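Local coordinates for protein endoglucanase (Clostridium thermocellum, PDB 2YIK) that probably hydrolyses internal beta-1,4-glucosidic bonds of cellulose, as a family 9 glycoside hydrolase whose catalytic domain carries calcium and zinc ions, at residues W136-F141 / Y230-D235; R453-L458 / Y469-A474. One frame throughout, in Å; residues are numbered along the deposited sequence.

Contact 1: W136-F141 / Y230-D235; sequences WGYYEF and YMNFKD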
ATOM      1  N   TRP A 136       5.794  -5.673  -1.356  1.00 24.71           N
ATOM      2  CA  TRP A 136       5.625  -6.996  -0.734  1.00 26.04           C
ATOM      3  C   TRP A 136       5.347  -7.984  -1.875  1.00 25.82           C
ATOM      4  O   TRP A 136       6.000  -9.026  -1.978  1.00 25.54           O
ATOM      5  CB  TRP A 136       4.459  -6.811   0.267  1.00 28.51           C
ATOM      6  CG  TRP A 136       3.571  -7.898   0.929  1.00 33.21           C
ATOM      7  CD1 TRP A 136       2.303  -7.664   1.421  1.00 33.73           C
ATOM      8  CD2 TRP A 136       3.887  -9.247   1.321  1.00 33.20           C
ATOM      9  NE1 TRP A 136       1.821  -8.752   2.079  1.00 33.81           N
ATOM     10  CE2 TRP A 136       2.753  -9.741   2.032  1.00 34.90           C
ATOM     11  CE3 TRP A 136       4.987 -10.081   1.135  1.00 32.22           C
ATOM     12  CZ2 TRP A 136       2.708 -11.022   2.565  1.00 33.72           C
ATOM     13  CZ3 TRP A 136       4.933 -11.353   1.666  1.00 34.64           C
ATOM     14  CH2 TRP A 136       3.797 -11.817   2.368  1.00 38.57           C
ATOM     15  N   GLY A 137       4.419  -7.632  -2.761  1.00 25.28           N
ATOM     16  CA  GLY A 137       4.104  -8.504  -3.881  1.00 24.67           C
ATOM     17  C   GLY A 137       5.251  -8.659  -4.876  1.00 25.82           C
ATOM     18  O   GLY A 137       5.507  -9.757  -5.379  1.00 24.00           O
ATOM     19  N   TYR A 138       5.935  -7.555  -5.172  1.00 25.37           N
ATOM     20  CA  TYR A 138       7.058  -7.573  -6.109  1.00 26.43           C
ATOM     21  C   TYR A 138       8.185  -8.424  -5.520  1.00 26.31           C
ATOM     22  O   TYR A 138       8.840  -9.181  -6.228  1.00 26.42           O
ATOM     23  CB  TYR A 138       7.540  -6.139  -6.376  1.00 26.72           C
ATOM     24  CG  TYR A 138       8.605  -6.021  -7.445  1.00 27.64           C
ATOM     25  CD1 TYR A 138       8.398  -6.542  -8.727  1.00 28.33           C
ATOM     26  CD2 TYR A 138       9.819  -5.395  -7.176  1.00 27.79           C
ATOM     27  CE1 TYR A 138       9.384  -6.443  -9.714  1.00 28.90           C
ATOM     28  CE2 TYR A 138      10.812  -5.293  -8.156  1.00 29.32           C
ATOM     29  CZ  TYR A 138      10.588  -5.822  -9.422  1.00 29.13           C
ATOM     30  OH  TYR A 138      11.579  -5.774 -10.378  1.00 28.34           O
ATOM     31  N   TYR A 139       8.397  -8.308  -4.215  1.00 25.97           N
ATOM     32  CA  TYR A 139       9.428  -9.089  -3.543  1.00 25.69           C
ATOM     33  C   TYR A 139       9.134 -10.589  -3.625  1.00 26.83           C
ATOM     34  O   TYR A 139      10.030 -11.385  -3.898  1.00 26.34           O
ATOM     35  CB  TYR A 139       9.531  -8.663  -2.074  1.00 27.56           C
ATOM     36  CG  TYR A 139      10.370  -9.582  -1.204  1.00 28.82           C
ATOM     37  CD1 TYR A 139      11.763  -9.640  -1.330  1.00 29.92           C
ATOM     38  CD2 TYR A 139       9.764 -10.407  -0.263  1.00 30.02           C
ATOM     39  CE1 TYR A 139      12.530 -10.511  -0.526  1.00 29.03           C
ATOM     40  CE2 TYR A 139      10.510 -11.276   0.533  1.00 30.50           C
ATOM     41  CZ  TYR A 139      11.887 -11.326   0.401  1.00 30.75           C
ATOM     42  OH  TYR A 139      12.594 -12.207   1.203  1.00 31.79           O
ATOM     43  N   GLU A 140       7.877 -10.965  -3.392  1.00 24.78           N
ATOM     44  CA  GLU A 140       7.474 -12.368  -3.426  1.00 25.19           C
ATOM     45  C   GLU A 140       7.434 -12.971  -4.820  1.00 24.95           C
ATOM     46  O   GLU A 140       7.918 -14.082  -5.030  1.00 27.39           O
ATOM     47  CB  GLU A 140       6.080 -12.554  -2.808  1.00 25.47           C
ATOM     48  CG  GLU A 140       5.965 -12.214  -1.343  1.00 24.79           C
ATOM     49  CD  GLU A 140       6.503 -13.298  -0.426  1.00 25.94           C
ATOM     50  OE1 GLU A 140       6.992 -14.333  -0.916  1.00 25.28           O
ATOM     51  OE2 GLU A 140       6.434 -13.116   0.800  1.00 25.52           O
ATOM     52  N   PHE A 141       6.857 -12.242  -5.769  1.00 24.66           N
ATOM     53  CA  PHE A 141       6.705 -12.762  -7.122  1.00 25.89           C
ATOM     54  C   PHE A 141       7.496 -12.052  -8.226  1.00 26.90           C
ATOM     55  O   PHE A 141       7.009 -11.919  -9.353  1.00 25.47           O
ATOM     56  CB  PHE A 141       5.206 -12.789  -7.468  1.00 25.29           C
ATOM     57  CG  PHE A 141       4.345 -13.438  -6.398  1.00 25.35           C
ATOM     58  CD1 PHE A 141       4.553 -14.764  -6.023  1.00 25.40           C
ATOM     59  CD2 PHE A 141       3.349 -12.710  -5.746  1.00 25.41           C
ATOM     60  CE1 PHE A 141       3.783 -15.357  -5.009  1.00 26.09           C
ATOM     61  CE2 PHE A 141       2.575 -13.291  -4.730  1.00 23.85           C
ATOM     62  CZ  PHE A 141       2.795 -14.617  -4.364  1.00 24.70           C
ATOM     63  N   TYR A 230      14.625  -1.719  -0.012  1.00 27.46           N
ATOM     64  CA  TYR A 230      15.985  -2.221   0.060  1.00 26.91           C
ATOM     65  C   TYR A 230      15.983  -3.659  -0.451  1.00 27.58           C
ATOM     66  O   TYR A 230      16.792  -4.025  -1.308  1.00 27.10           O
ATOM     67  CB  TYR A 230      16.507  -2.193   1.499  1.00 26.80           C
ATOM     68  CG  TYR A 230      17.688  -3.111   1.715  1.00 27.52           C
ATOM     69  CD1 TYR A 230      18.983  -2.723   1.370  1.00 29.43           C
ATOM     70  CD2 TYR A 230      17.500  -4.401   2.209  1.00 28.42           C
ATOM     71  CE1 TYR A 230      20.068  -3.605   1.519  1.00 28.24           C
ATOM     72  CE2 TYR A 230      18.567  -5.286   2.355  1.00 28.65           C
ATOM     73  CZ  TYR A 230      19.843  -4.882   2.012  1.00 29.30           C
ATOM     74  OH  TYR A 230      20.884  -5.763   2.186  1.00 30.72           O
ATOM     75  N   MET A 231      15.068  -4.472   0.074  1.00 26.75           N
ATOM     76  CA  MET A 231      14.975  -5.875  -0.324  1.00 27.09           C
ATOM     77  C   MET A 231      14.790  -6.037  -1.829  1.00 28.23           C
ATOM     78  O   MET A 231      15.331  -6.962  -2.431  1.00 28.26           O
ATOM     79  CB  MET A 231      13.815  -6.577   0.397  1.00 28.09           C
ATOM     80  CG  MET A 231      13.989  -6.781   1.898  1.00 26.24           C
ATOM     81  SD  MET A 231      15.486  -7.671   2.382  1.00 29.12           S
ATOM     82  CE  MET A 231      15.134  -9.334   1.840  1.00 26.03           C
ATOM     83  N   ASN A 232      14.029  -5.130  -2.433  1.00 28.45           N
ATOM     84  CA  ASN A 232      13.755  -5.177  -3.866  1.00 27.99           C
ATOM     85  C   ASN A 232      14.893  -4.664  -4.751  1.00 29.39           C
ATOM     86  O   ASN A 232      15.007  -5.070  -5.907  1.00 29.17           O
ATOM     87  CB  ASN A 232      12.473  -4.383  -4.175  1.00 26.22           C
ATOM     88  CG  ASN A 232      11.203  -5.135  -3.789  1.00 25.87           C
ATOM     89  OD1 ASN A 232      10.186  -4.525  -3.467  1.00 26.58           O
ATOM     90  ND2 ASN A 232      11.254  -6.460  -3.839  1.00 21.94           N
ATOM     91  N   PHE A 233      15.741  -3.790  -4.215  1.00 29.73           N
ATOM     92  CA  PHE A 233      16.830  -3.222  -5.007  1.00 30.72           C
ATOM     93  C   PHE A 233      18.261  -3.567  -4.602  1.00 32.31           C
ATOM     94  O   PHE A 233      19.203  -3.173  -5.291  1.00 32.41           O
ATOM     95  CB  PHE A 233      16.699  -1.700  -5.035  1.00 29.07           C
ATOM     96  CG  PHE A 233      15.543  -1.208  -5.852  1.00 28.95           C
ATOM     97  CD1 PHE A 233      15.630  -1.144  -7.240  1.00 30.22           C
ATOM     98  CD2 PHE A 233      14.352  -0.836  -5.235  1.00 29.19           C
ATOM     99  CE1 PHE A 233      14.540  -0.714  -8.010  1.00 30.03           C
ATOM    100  CE2 PHE A 233      13.258  -0.406  -5.990  1.00 30.14           C
ATOM    101  CZ  PHE A 233      13.350  -0.344  -7.379  1.00 29.05           C
ATOM    102  N   LYS A 234      18.438  -4.304  -3.511  1.00 32.56           N
ATOM    103  CA  LYS A 234      19.783  -4.627  -3.039  1.00 35.71           C
ATOM    104  C   LYS A 234      20.741  -5.299  -4.016  1.00 36.72           C
ATOM    105  O   LYS A 234      21.958  -5.181  -3.860  1.00 37.86           O
ATOM    106  CB  LYS A 234      19.718  -5.468  -1.763  1.00 33.08           C
ATOM    107  CG  LYS A 234      19.044  -6.822  -1.914  1.00 35.55           C
ATOM    108  CD  LYS A 234      18.968  -7.493  -0.558  1.00 36.54           C
ATOM    109  CE  LYS A 234      17.984  -8.647  -0.546  1.00 39.16           C
ATOM    110  NZ  LYS A 234      18.646  -9.953  -0.783  1.00 40.60           N
ATOM    111  N   ASP A 235      20.213  -6.008  -5.005  1.00 37.23           N
ATOM    112  CA  ASP A 235      21.072  -6.695  -5.965  1.00 38.87           C
ATOM    113  C   ASP A 235      21.179  -5.888  -7.238  1.00 39.02           C
ATOM    114  O   ASP A 235      22.230  -5.828  -7.880  1.00 40.50           O
ATOM    115  CB  ASP A 235      20.501  -8.079  -6.288  1.00 41.32           C
ATOM    116  CG  ASP A 235      20.405  -8.968  -5.062  1.00 44.26           C
ATOM    117  OD1 ASP A 235      21.453  -9.210  -4.423  1.00 45.85           O
ATOM    118  OD2 ASP A 235      19.288  -9.423  -4.733  1.00 46.59           O
TER
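Tyr138 and Tyr139 both carry CG opposite their own backbone N (chi1 -174° and 169°), while Met231 and Asn232 hold CG beside the backbone N; with these torsions the Asn232 amide meets both tyrosines and Met231 reaches the second. The backbones come within 5.8 Å at the CA atoms of Tyr139 and Asn232. At Tyr138 the amide lies at the ring edge, CG of Asn232 being 3.7 Å from CD2 of Tyr138, and the amide and ring planes stand 66° apart. The outer end of the Asn232 amide lies against CA and CB of Tyr139. Met231 bends at chi2 and chi3, bringing CE to 3.7 Å from CE1 of Tyr139, an apolar touch at an oblique angle to the ring; the same CE is 3.9 Å from the Tyr139 OH. The Tyr138 hydroxyl has its partner in Glu155. Helix 124-140 thus meets helix 216-233 through side chains, the Asn232 amide also reaching the backbone of Tyr139, with helix 151-167 packing against Tyr138 and helix 279-293 against Tyr139 and Met231, inside the helical family 9 domain.

Contact 2: R453-L458 / Y469-A474; sequences RAASGL and YVLYGA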
ATOM      1  N   ARG A 453     -11.480  11.758 -10.249  1.00 31.35           N
ATOM      2  CA  ARG A 453     -11.417  13.080 -10.866  1.00 31.80           C
ATOM      3  C   ARG A 453     -10.714  13.148 -12.227  1.00 32.52           C
ATOM      4  O   ARG A 453     -11.353  13.470 -13.227  1.00 31.80           O
ATOM      5  CB  ARG A 453     -10.777  14.077  -9.899  1.00 30.22           C
ATOM      6  CG  ARG A 453     -11.698  14.474  -8.760  1.00 30.83           C
ATOM      7  CD  ARG A 453     -10.986  15.282  -7.687  1.00 28.82           C
ATOM      8  NE  ARG A 453     -11.919  15.718  -6.650  1.00 27.25           N
ATOM      9  CZ  ARG A 453     -12.589  14.893  -5.852  1.00 28.01           C
ATOM     10  NH1 ARG A 453     -12.428  13.582  -5.968  1.00 27.39           N
ATOM     11  NH2 ARG A 453     -13.418  15.378  -4.939  1.00 28.10           N
ATOM     12  N   ALA A 454      -9.417  12.836 -12.271  1.00 32.20           N
ATOM     13  CA  ALA A 454      -8.648  12.901 -13.520  1.00 32.84           C
ATOM     14  C   ALA A 454      -9.182  12.078 -14.692  1.00 33.14           C
ATOM     15  O   ALA A 454      -9.313  12.591 -15.805  1.00 32.06           O
ATOM     16  CB  ALA A 454      -7.194  12.518 -13.260  1.00 32.04           C
ATOM     17  N   ALA A 455      -9.486  10.806 -14.457  1.00 32.58           N
ATOM     18  CA  ALA A 455      -9.979   9.961 -15.539  1.00 32.43           C
ATOM     19  C   ALA A 455     -11.321  10.432 -16.102  1.00 33.01           C
ATOM     20  O   ALA A 455     -11.550  10.360 -17.309  1.00 32.36           O
ATOM     21  CB  ALA A 455     -10.085   8.512 -15.072  1.00 32.61           C
ATOM     22  N   SER A 456     -12.197  10.918 -15.227  1.00 34.11           N
ATOM     23  CA  SER A 456     -13.517  11.377 -15.641  1.00 35.84           C
ATOM     24  C   SER A 456     -13.479  12.485 -16.696  1.00 38.17           C
ATOM     25  O   SER A 456     -14.214  12.432 -17.685  1.00 38.85           O
ATOM     26  CB  SER A 456     -14.317  11.857 -14.426  1.00 34.10           C
ATOM     27  OG  SER A 456     -13.824  13.095 -13.932  1.00 31.96           O
ATOM     28  N   GLY A 457     -12.624  13.482 -16.495  1.00 39.68           N
ATOM     29  CA  GLY A 457     -12.550  14.579 -17.448  1.00 40.77           C
ATOM     30  C   GLY A 457     -13.789  15.452 -17.327  1.00 42.47           C
ATOM     31  O   GLY A 457     -14.105  16.231 -18.231  1.00 42.80           O
ATOM     32  N   LEU A 458     -14.489  15.324 -16.202  1.00 42.90           N
ATOM     33  CA  LEU A 458     -15.706  16.087 -15.942  1.00 43.93           C
ATOM     34  C   LEU A 458     -15.465  17.141 -14.858  1.00 44.67           C
ATOM     35  O   LEU A 458     -14.395  17.177 -14.245  1.00 43.99           O
ATOM     36  CB  LEU A 458     -16.820  15.129 -15.509  1.00 44.51           C
ATOM     37  CG  LEU A 458     -16.992  13.916 -16.443  1.00 46.36           C
ATOM     38  CD1 LEU A 458     -18.089  13.016 -15.926  1.00 46.72           C
ATOM     39  CD2 LEU A 458     -17.317  14.382 -17.856  1.00 47.06           C
ATOM     40  N   TYR A 469     -11.129   9.754 -20.205  1.00 38.02           N
ATOM     41  CA  TYR A 469     -10.012   8.809 -20.228  1.00 37.20           C
ATOM     42  C   TYR A 469     -10.306   7.503 -19.501  1.00 35.31           C
ATOM     43  O   TYR A 469     -11.033   7.477 -18.511  1.00 34.24           O
ATOM     44  CB  TYR A 469      -8.784   9.466 -19.601  1.00 39.09           C
ATOM     45  CG  TYR A 469      -8.498  10.832 -20.166  1.00 40.16           C
ATOM     46  CD1 TYR A 469      -8.013  10.983 -21.464  1.00 41.07           C
ATOM     47  CD2 TYR A 469      -8.738  11.978 -19.411  1.00 40.82           C
ATOM     48  CE1 TYR A 469      -7.771  12.251 -21.997  1.00 41.96           C
ATOM     49  CE2 TYR A 469      -8.505  13.246 -19.933  1.00 41.45           C
ATOM     50  CZ  TYR A 469      -8.021  13.377 -21.223  1.00 42.02           C
ATOM     51  OH  TYR A 469      -7.791  14.637 -21.736  1.00 41.87           O
ATOM     52  N   VAL A 470      -9.720   6.421 -19.998  1.00 34.26           N
ATOM     53  CA  VAL A 470      -9.908   5.101 -19.407  1.00 33.68           C
ATOM     54  C   VAL A 470      -8.870   4.841 -18.313  1.00 33.66           C
ATOM     55  O   VAL A 470      -7.667   4.790 -18.583  1.00 32.50           O
ATOM     56  CB  VAL A 470      -9.792   3.994 -20.481  1.00 33.21           C
ATOM     57  CG1 VAL A 470     -10.038   2.628 -19.854  1.00 32.36           C
ATOM     58  CG2 VAL A 470     -10.795   4.253 -21.611  1.00 32.51           C
ATOM     59  N   LEU A 471      -9.355   4.683 -17.084  1.00 33.16           N
ATOM     60  CA  LEU A 471      -8.506   4.428 -15.917  1.00 31.45           C
ATOM     61  C   LEU A 471      -8.111   2.950 -15.887  1.00 30.79           C
ATOM     62  O   LEU A 471      -8.526   2.205 -14.999  1.00 29.74           O
ATOM     63  CB  LEU A 471      -9.279   4.794 -14.645  1.00 29.42           C
ATOM     64  CG  LEU A 471      -8.612   4.808 -13.266  1.00 28.44           C
ATOM     65  CD1 LEU A 471      -7.591   5.950 -13.182  1.00 25.44           C
ATOM     66  CD2 LEU A 471      -9.693   4.985 -12.196  1.00 24.93           C
ATOM     67  N   TYR A 472      -7.300   2.535 -16.856  1.00 30.11           N
ATOM     68  CA  TYR A 472      -6.857   1.144 -16.973  1.00 29.53           C
ATOM     69  C   TYR A 472      -6.326   0.522 -15.689  1.00 30.71           C
ATOM     70  O   TYR A 472      -5.515   1.129 -14.988  1.00 29.92           O
ATOM     71  CB  TYR A 472      -5.770   1.025 -18.047  1.00 31.30           C
ATOM     72  CG  TYR A 472      -6.263   1.181 -19.465  1.00 32.05           C
ATOM     73  CD1 TYR A 472      -7.004   0.170 -20.076  1.00 31.22           C
ATOM     74  CD2 TYR A 472      -6.006   2.346 -20.189  1.00 33.06           C
ATOM     75  CE1 TYR A 472      -7.475   0.308 -21.373  1.00 34.51           C
ATOM     76  CE2 TYR A 472      -6.478   2.504 -21.494  1.00 34.04           C
ATOM     77  CZ  TYR A 472      -7.210   1.478 -22.080  1.00 35.76           C
ATOM     78  OH  TYR A 472      -7.659   1.607 -23.377  1.00 36.63           O
ATOM     79  N   GLY A 473      -6.801  -0.687 -15.389  1.00 29.84           N
ATOM     80  CA  GLY A 473      -6.332  -1.418 -14.225  1.00 28.24           C
ATOM     81  C   GLY A 473      -6.870  -1.101 -12.848  1.00 28.37           C
ATOM     82  O   GLY A 473      -6.506  -1.768 -11.880  1.00 27.80           O
ATOM     83  N   ALA A 474      -7.723  -0.092 -12.740  1.00 28.41           N
ATOM     84  CA  ALA A 474      -8.283   0.257 -11.440  1.00 28.13           C
ATOM     85  C   ALA A 474      -9.281  -0.810 -10.981  1.00 28.48           C
ATOM     86  O   ALA A 474     -10.136  -1.244 -11.756  1.00 27.87           O
ATOM     87  CB  ALA A 474      -8.972   1.614 -11.512  1.00 27.04           C
TER
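Ala455 is the tight centre of this contact, meeting Tyr469 through its carbonyl and Leu471 through its methyl. The Tyr469 N donates to Ala455 O at 3.0 Å, the N-H...O angle of 152° moderately bent. On the apolar side, CB of Ala455 packs 3.8 Å from CB of Leu471 and 4.0 Å from its CD1. Leu471 swings CG away from its backbone N (chi1 -172°), and helix 49-54 covers its side chain through Phe50 and Ala53. The looser part is the Tyr469 side chain, which belongs to a partly exposed residue: its ring edge meets Ala454 O in plane, 3.7 Å from CD2, and Trp68 stacks on the ring. Solvent reaches Gly457, just past the helix, where positive phi ends the helical run. The buried Ser456 hydroxyl, which also bonds Trp194 NE1, donates to Arg453 O at 2.6 Å and accepts from Leu458 N at 3.3 Å, the latter an ST turn. Leu471 is also the centre of an inverse gamma turn and starts the type II turn that ends at Ala474. This short helix, bonded to the returning loop, lies near the predicted active-site His451, the Leu471 side chain about 8 Å from the histidine's, consistent with the loop-built catalytic face of family 9 cellulases.

Contacts 1 and 2 are both mostly buried, yet they lie in different parts of the same family 9 domain: contact 1 is nearer the chain centre (14 Å against 20 Å), their centres are 29 Å apart, and they do not touch. They share no element. Contact 1 joins two long helices remote in sequence, with 88 residues between its segments; contact 2 closes a short excursion of 10 residues between a one-turn helix and a loop. The chemistry follows: side-chain contacts of aromatic rings, a thioether and an amide in the first, against a backbone hydrogen bond beside an alanine methyl packed on a leucine in the second, which alone lies near an annotated site.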